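Local coordinates for protein flavodoxin (PDB 5VEG) that binds flavin mononucleotide, is associated with a bacterial microcompartment and probably donates low-potential electrons to redox enzymes, at residues 119-133 with 147-159. Sequence-based numbering, arbitrary orientation.
Sequences SGDKFYGEYFNTTVD and GAEKVKIDLEPYE. With FMN (flavin mononucleotide), chain D.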
loop_
_atom_site.group_PDB
_atom_site.type_symbol
_atom_site.label_atom_id
_atom_site.label_comp_id
_atom_site.label_asym_id
_atom_site.label_seq_id
_atom_site.Cartn_x
_atom_site.Cartn_y
_atom_site.Cartn_z
ATOM N N SER A 119 -4.398 -2.944 -7.351
ATOM C CA SER A 119 -4.995 -3.640 -8.481
ATOM C C SER A 119 -5.944 -2.668 -9.168
ATOM O O SER A 119 -6.744 -1.998 -8.505
ATOM C CB SER A 119 -5.749 -4.897 -8.035
ATOM O OG SER A 119 -6.690 -5.293 -9.027
ATOM N N GLY A 120 -5.819 -2.560 -10.486
ATOM C CA GLY A 120 -6.682 -1.704 -11.254
ATOM C C GLY A 120 -6.911 -2.367 -12.600
ATOM O O GLY A 120 -6.760 -3.583 -12.740
ATOM N N ASP A 121 -7.222 -1.576 -13.607
ATOM C CA ASP A 121 -7.600 -2.107 -14.913
ATOM C C ASP A 121 -6.860 -1.324 -15.981
ATOM O O ASP A 121 -7.113 -0.127 -16.155
ATOM C CB ASP A 121 -9.119 -2.016 -15.105
ATOM C CG ASP A 121 -9.609 -2.753 -16.350
ATOM O OD1 ASP A 121 -8.825 -2.842 -17.315
ATOM O OD2 ASP A 121 -10.777 -3.225 -16.355
ATOM N N LYS A 122 -5.961 -2.004 -16.709
ATOM C CA LYS A 122 -5.181 -1.340 -17.754
ATOM C C LYS A 122 -6.045 -0.737 -18.858
ATOM O O LYS A 122 -5.576 0.164 -19.560
ATOM C CB LYS A 122 -4.170 -2.319 -18.364
ATOM C CG LYS A 122 -3.062 -2.670 -17.374
ATOM C CD LYS A 122 -1.931 -3.516 -17.963
ATOM C CE LYS A 122 -0.897 -3.837 -16.872
ATOM N NZ LYS A 122 0.226 -4.696 -17.361
ATOM N N PHE A 123 -7.306 -1.163 -18.999
ATOM C CA PHE A 123 -8.167 -0.552 -20.019
ATOM C C PHE A 123 -8.343 0.951 -19.798
ATOM O O PHE A 123 -8.623 1.691 -20.753
ATOM C CB PHE A 123 -9.539 -1.258 -20.055
ATOM C CG PHE A 123 -10.634 -0.476 -20.782
ATOM C CD1 PHE A 123 -10.709 -0.467 -22.176
ATOM C CD2 PHE A 123 -11.608 0.220 -20.063
ATOM C CE1 PHE A 123 -11.723 0.243 -22.838
ATOM C CE2 PHE A 123 -12.625 0.927 -20.713
ATOM C CZ PHE A 123 -12.681 0.939 -22.106
ATOM N N TYR A 124 -8.158 1.435 -18.565
ATOM C CA TYR A 124 -8.304 2.864 -18.303
ATOM C C TYR A 124 -7.038 3.652 -18.630
ATOM O O TYR A 124 -6.952 4.835 -18.287
ATOM C CB TYR A 124 -8.743 3.098 -16.841
ATOM C CG TYR A 124 -10.121 2.538 -16.593
ATOM C CD1 TYR A 124 -11.254 3.321 -16.790
ATOM C CD2 TYR A 124 -10.300 1.198 -16.257
ATOM C CE1 TYR A 124 -12.532 2.802 -16.607
ATOM C CE2 TYR A 124 -11.571 0.674 -16.072
ATOM C CZ TYR A 124 -12.680 1.480 -16.258
ATOM O OH TYR A 124 -13.939 0.964 -16.066
ATOM N N GLY A 125 -6.068 3.029 -19.290
ATOM C CA GLY A 125 -4.985 3.781 -19.906
ATOM C C GLY A 125 -4.192 4.591 -18.907
ATOM O O GLY A 125 -3.656 4.064 -17.928
ATOM N N GLU A 126 -4.115 5.901 -19.139
ATOM C CA GLU A 126 -3.320 6.750 -18.264
ATOM C C GLU A 126 -3.957 6.934 -16.904
ATOM O O GLU A 126 -3.346 7.563 -16.039
ATOM C CB GLU A 126 -3.070 8.108 -18.923
ATOM C CG GLU A 126 -2.472 7.978 -20.339
ATOM C CD GLU A 126 -1.304 8.922 -20.608
ATOM O OE1 GLU A 126 -0.362 8.988 -19.781
ATOM O OE2 GLU A 126 -1.322 9.579 -21.671
ATOM N N TYR A 127 -5.146 6.387 -16.688
ATOM C CA TYR A 127 -5.765 6.351 -15.372
ATOM C C TYR A 127 -5.541 5.021 -14.662
ATOM O O TYR A 127 -6.156 4.773 -13.617
ATOM C CB TYR A 127 -7.262 6.652 -15.494
ATOM C CG TYR A 127 -7.503 8.097 -15.872
ATOM C CD1 TYR A 127 -6.979 9.130 -15.098
ATOM C CD2 TYR A 127 -8.209 8.428 -17.018
ATOM C CE1 TYR A 127 -7.174 10.455 -15.444
ATOM C CE2 TYR A 127 -8.415 9.750 -17.373
ATOM C CZ TYR A 127 -7.895 10.757 -16.581
ATOM O OH TYR A 127 -8.094 12.064 -16.939
ATOM N N PHE A 128 -4.688 4.153 -15.215
ATOM C CA PHE A 128 -4.354 2.871 -14.608
ATOM C C PHE A 128 -3.724 3.037 -13.229
ATOM O O PHE A 128 -2.616 3.562 -13.107
ATOM C CB PHE A 128 -3.394 2.091 -15.514
ATOM C CG PHE A 128 -3.024 0.722 -14.984
ATOM C CD1 PHE A 128 -4.012 -0.180 -14.615
ATOM C CD2 PHE A 128 -1.677 0.336 -14.889
ATOM C CE1 PHE A 128 -3.678 -1.449 -14.130
ATOM C CE2 PHE A 128 -1.321 -0.924 -14.422
ATOM C CZ PHE A 128 -2.319 -1.824 -14.036
ATOM N N ASN A 129 -4.415 2.588 -12.188
ATOM C CA ASN A 129 -3.858 2.566 -10.826
ATOM C C ASN A 129 -3.362 3.941 -10.372
ATOM O O ASN A 129 -2.355 4.049 -9.679
ATOM C CB ASN A 129 -2.730 1.526 -10.711
ATOM C CG ASN A 129 -3.244 0.174 -10.272
ATOM O OD1 ASN A 129 -4.039 0.088 -9.338
ATOM N ND2 ASN A 129 -2.813 -0.884 -10.948
ATOM N N THR A 130 -4.065 5.010 -10.759
ATOM C CA THR A 130 -3.638 6.343 -10.341
ATOM C C THR A 130 -3.638 6.486 -8.817
ATOM O O THR A 130 -2.906 7.314 -8.269
ATOM C CB THR A 130 -4.540 7.421 -10.946
ATOM O OG1 THR A 130 -5.899 7.164 -10.580
ATOM C CG2 THR A 130 -4.453 7.417 -12.438
ATOM N N THR A 131 -4.460 5.709 -8.119
ATOM C CA THR A 131 -4.481 5.823 -6.665
ATOM C C THR A 131 -3.136 5.427 -6.064
ATOM O O THR A 131 -2.709 6.002 -5.050
ATOM C CB THR A 131 -5.622 4.974 -6.105
ATOM O OG1 THR A 131 -6.869 5.527 -6.549
ATOM C CG2 THR A 131 -5.601 4.925 -4.570
ATOM N N VAL A 132 -2.456 4.460 -6.682
ATOM C CA VAL A 132 -1.120 4.081 -6.244
ATOM C C VAL A 132 -0.177 5.269 -6.335
ATOM O O VAL A 132 0.596 5.540 -5.406
ATOM C CB VAL A 132 -0.620 2.879 -7.072
ATOM C CG1 VAL A 132 0.816 2.538 -6.716
ATOM C CG2 VAL A 132 -1.544 1.682 -6.847
ATOM N N ASP A 133 -0.252 6.020 -7.442
ATOM C CA ASP A 133 0.586 7.203 -7.603
ATOM C C ASP A 133 0.257 8.264 -6.565
ATOM O O ASP A 133 1.162 8.927 -6.040
ATOM C CB ASP A 133 0.418 7.794 -9.002
ATOM C CG ASP A 133 0.830 6.836 -10.094
ATOM O OD1 ASP A 133 1.865 6.162 -9.911
ATOM O OD2 ASP A 133 0.121 6.758 -11.128
ATOM N N GLY A 147 10.539 2.106 0.354
ATOM C CA GLY A 147 11.272 0.870 0.523
ATOM C C GLY A 147 11.229 -0.032 -0.698
ATOM O O GLY A 147 11.934 -1.042 -0.737
ATOM N N ALA A 148 10.430 0.320 -1.704
ATOM C CA ALA A 148 10.296 -0.531 -2.889
ATOM C C ALA A 148 9.529 0.207 -3.981
ATOM O O ALA A 148 8.695 1.068 -3.697
ATOM C CB ALA A 148 9.589 -1.852 -2.560
ATOM N N GLU A 149 9.837 -0.133 -5.231
ATOM C CA GLU A 149 9.102 0.423 -6.361
ATOM C C GLU A 149 7.626 0.067 -6.250
ATOM O O GLU A 149 7.283 -1.084 -5.962
ATOM C CB GLU A 149 9.679 -0.117 -7.670
ATOM C CG GLU A 149 8.888 0.218 -8.916
ATOM C CD GLU A 149 9.489 -0.411 -10.152
ATOM O OE1 GLU A 149 8.719 -0.973 -10.975
ATOM O OE2 GLU A 149 10.741 -0.345 -10.285
ATOM N N LYS A 150 6.757 1.055 -6.493
ATOM C CA LYS A 150 5.320 0.834 -6.409
ATOM C C LYS A 150 4.895 -0.276 -7.368
ATOM O O LYS A 150 5.489 -0.466 -8.436
ATOM C CB LYS A 150 4.558 2.136 -6.705
ATOM C CG LYS A 150 4.674 2.634 -8.130
ATOM C CD LYS A 150 4.025 4.000 -8.306
ATOM C CE LYS A 150 5.031 5.133 -8.172
ATOM N NZ LYS A 150 4.469 6.354 -8.800
ATOM N N VAL A 151 3.867 -1.034 -6.976
ATOM C CA VAL A 151 3.441 -2.199 -7.751
ATOM C C VAL A 151 2.023 -1.965 -8.269
ATOM O O VAL A 151 1.086 -1.763 -7.487
ATOM C CB VAL A 151 3.533 -3.501 -6.942
ATOM C CG1 VAL A 151 3.005 -4.662 -7.759
ATOM C CG2 VAL A 151 4.982 -3.771 -6.551
ATOM N N LYS A 152 1.865 -2.037 -9.586
ATOM C CA LYS A 152 0.604 -1.772 -10.268
ATOM C C LYS A 152 0.139 -3.063 -10.927
ATOM O O LYS A 152 0.776 -3.556 -11.864
ATOM C CB LYS A 152 0.765 -0.657 -11.297
ATOM C CG LYS A 152 0.902 0.732 -10.691
ATOM C CD LYS A 152 0.764 1.772 -11.797
ATOM C CE LYS A 152 0.576 3.174 -11.252
ATOM N NZ LYS A 152 0.141 4.104 -12.340
ATOM N N ILE A 153 -0.965 -3.603 -10.442
ATOM C CA ILE A 153 -1.453 -4.904 -10.873
ATOM C C ILE A 153 -2.697 -4.707 -11.729
ATOM O O ILE A 153 -3.519 -3.818 -11.463
ATOM C CB ILE A 153 -1.731 -5.795 -9.648
ATOM C CG1 ILE A 153 -0.395 -6.242 -9.045
ATOM C CG2 ILE A 153 -2.604 -7.000 -10.016
ATOM C CD1 ILE A 153 -0.459 -6.528 -7.559
ATOM N N ASP A 154 -2.826 -5.530 -12.767
ATOM C CA ASP A 154 -4.015 -5.525 -13.617
ATOM C C ASP A 154 -4.997 -6.572 -13.094
ATOM O O ASP A 154 -4.767 -7.778 -13.241
ATOM C CB ASP A 154 -3.630 -5.785 -15.073
ATOM C CG ASP A 154 -4.826 -5.713 -16.021
ATOM O OD1 ASP A 154 -5.536 -4.689 -16.047
ATOM O OD2 ASP A 154 -5.055 -6.688 -16.753
ATOM N N LEU A 155 -6.080 -6.108 -12.472
ATOM C CA LEU A 155 -7.205 -6.947 -12.035
ATOM C C LEU A 155 -6.693 -7.929 -10.988
ATOM O O LEU A 155 -6.088 -7.500 -9.986
ATOM C CB LEU A 155 -7.875 -7.591 -13.262
ATOM C CG LEU A 155 -8.551 -6.681 -14.282
ATOM C CD1 LEU A 155 -9.348 -7.523 -15.281
ATOM C CD2 LEU A 155 -9.454 -5.646 -13.615
ATOM N N GLU A 156 -6.913 -9.242 -11.155
ATOM C CA GLU A 156 -6.556 -10.187 -10.116
ATOM C C GLU A 156 -5.058 -10.460 -10.146
ATOM O O GLU A 156 -4.459 -10.521 -11.223
ATOM C CB GLU A 156 -7.322 -11.493 -10.285
ATOM C CG GLU A 156 -8.267 -11.758 -9.131
ATOM C CD GLU A 156 -8.894 -13.130 -9.183
ATOM O OE1 GLU A 156 -8.208 -14.106 -8.806
ATOM O OE2 GLU A 156 -10.078 -13.224 -9.582
ATOM N N PRO A 157 -4.435 -10.620 -8.980
ATOM C CA PRO A 157 -3.003 -10.942 -8.952
ATOM C C PRO A 157 -2.775 -12.391 -9.354
ATOM O O PRO A 157 -3.417 -13.301 -8.831
ATOM C CB PRO A 157 -2.606 -10.682 -7.491
ATOM C CG PRO A 157 -3.880 -10.833 -6.712
ATOM C CD PRO A 157 -5.000 -10.412 -7.631
ATOM N N TYR A 158 -1.869 -12.596 -10.306
ATOM C CA TYR A 158 -1.476 -13.924 -10.744
ATOM C C TYR A 158 -0.002 -14.168 -10.390
ATOM O O TYR A 158 0.583 -13.435 -9.575
ATOM C CB TYR A 158 -1.771 -14.070 -12.235
ATOM C CG TYR A 158 -3.034 -14.859 -12.541
ATOM C CD1 TYR A 158 -4.293 -14.279 -12.412
ATOM C CD2 TYR A 158 -2.962 -16.185 -12.966
ATOM C CE1 TYR A 158 -5.457 -15.007 -12.697
ATOM C CE2 TYR A 158 -4.103 -16.918 -13.249
ATOM C CZ TYR A 158 -5.353 -16.327 -13.115
ATOM O OH TYR A 158 -6.495 -17.057 -13.406
ATOM N N GLU A 159 0.600 -15.196 -11.001
ATOM C CA GLU A 159 1.906 -15.664 -10.538
ATOM C C GLU A 159 2.967 -14.575 -10.639
ATOM O O GLU A 159 3.747 -14.369 -9.698
ATOM C CB GLU A 159 2.331 -16.904 -11.326
ATOM C CG GLU A 159 2.340 -18.185 -10.508
ATOM C CD GLU A 159 2.252 -19.432 -11.373
ATOM O OE1 GLU A 159 2.801 -19.420 -12.496
ATOM O OE2 GLU A 159 1.626 -20.423 -10.933
HETATM N N1 FMN D . -9.033 0.932 -12.631
HETATM C C2 FMN D . -8.000 1.813 -12.875
HETATM O O2 FMN D . -6.839 1.425 -12.779
HETATM N N3 FMN D . -8.265 3.116 -13.239
HETATM C C4 FMN D . -9.567 3.555 -13.364
HETATM O O4 FMN D . -9.771 4.722 -13.683
HETATM C C4A FMN D . -10.623 2.674 -13.126
HETATM N N5 FMN D . -11.938 3.088 -13.244
HETATM C C5A FMN D . -12.957 2.178 -12.991
HETATM C C6 FMN D . -14.298 2.561 -13.106
HETATM C C7 FMN D . -15.321 1.640 -12.853
HETATM C C7M FMN D . -16.765 2.044 -12.975
HETATM C C8 FMN D . -15.009 0.333 -12.497
HETATM C C8M FMN D . -16.111 -0.656 -12.231
HETATM C C9 FMN D . -13.678 -0.060 -12.387
HETATM C C9A FMN D . -12.663 0.867 -12.622
HETATM N N10 FMN D . -11.353 0.464 -12.496
HETATM C C10 FMN D . -10.340 1.359 -12.760
HETATM C "C1'" FMN D . -11.053 -0.967 -12.161
HETATM C "C2'" FMN D . -10.837 -1.334 -10.699
HETATM O "O2'" FMN D . -9.812 -0.526 -10.181
HETATM C "C3'" FMN D . -10.351 -2.771 -10.742
HETATM O "O3'" FMN D . -11.378 -3.652 -11.154
HETATM C "C4'" FMN D . -9.809 -3.245 -9.408
HETATM O "O4'" FMN D . -9.296 -4.542 -9.581
HETATM C "C5'" FMN D . -10.919 -3.315 -8.374
HETATM O "O5'" FMN D . -10.294 -3.577 -7.135
HETATM P P FMN D . -11.144 -4.140 -5.887
HETATM O O1P FMN D . -11.648 -5.520 -6.250
HETATM O O2P FMN D . -10.181 -4.236 -4.717
HETATM O O3P FMN D . -12.319 -3.251 -5.611
HETATM O O HOH W 1 3.645 8.739 -7.479
#
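Gly120 N donates to Ile153 O (2.8 Å), and Leu155 N returns a bond to Gly120 O. Ile153 O has a second donor, Asn129 ND2 (3.1 Å), which lies 39° out of the carbonyl plane. This is the tight side. The Phe128 ring is wedged here, with Asn129 ND2 over one face and Lys122 CG over the other. Its edge meets Asp154 N. Asp154 OD1 accepts a nearly straight bond from Lys122 N (2.8 Å, 174°), tying the 3-10 segment to the strand end. Strands 113-120 and 145-154 are parallel neighbours in the five-stranded flavodoxin sheet, joined through helix 130-141 as a beta-alpha-beta unit. At the FMN site Asp121 N and Asn129 N both donate to the flavin O2, and Tyr127 O accepts from N3. Ser119 OG, turned anti to its own N, donates to Leu155 O and accepts from the ribityl O4'. The side at the start of the helix faces solvent more, with Lys150 and Lys152 partly exposed. Lys152 runs extended past Asn129 CB; its NZ donates to Phe128 O and forms a salt bridge with Asp133 OD2. Lys150 bends at chi3 (95°) over Val132 CG1. Lys150 NZ makes a salt bridge to Asp133 OD1 (2.8 Å), so the two lysines share Asp133. A water bridges Lys150 NZ to Asp133 O.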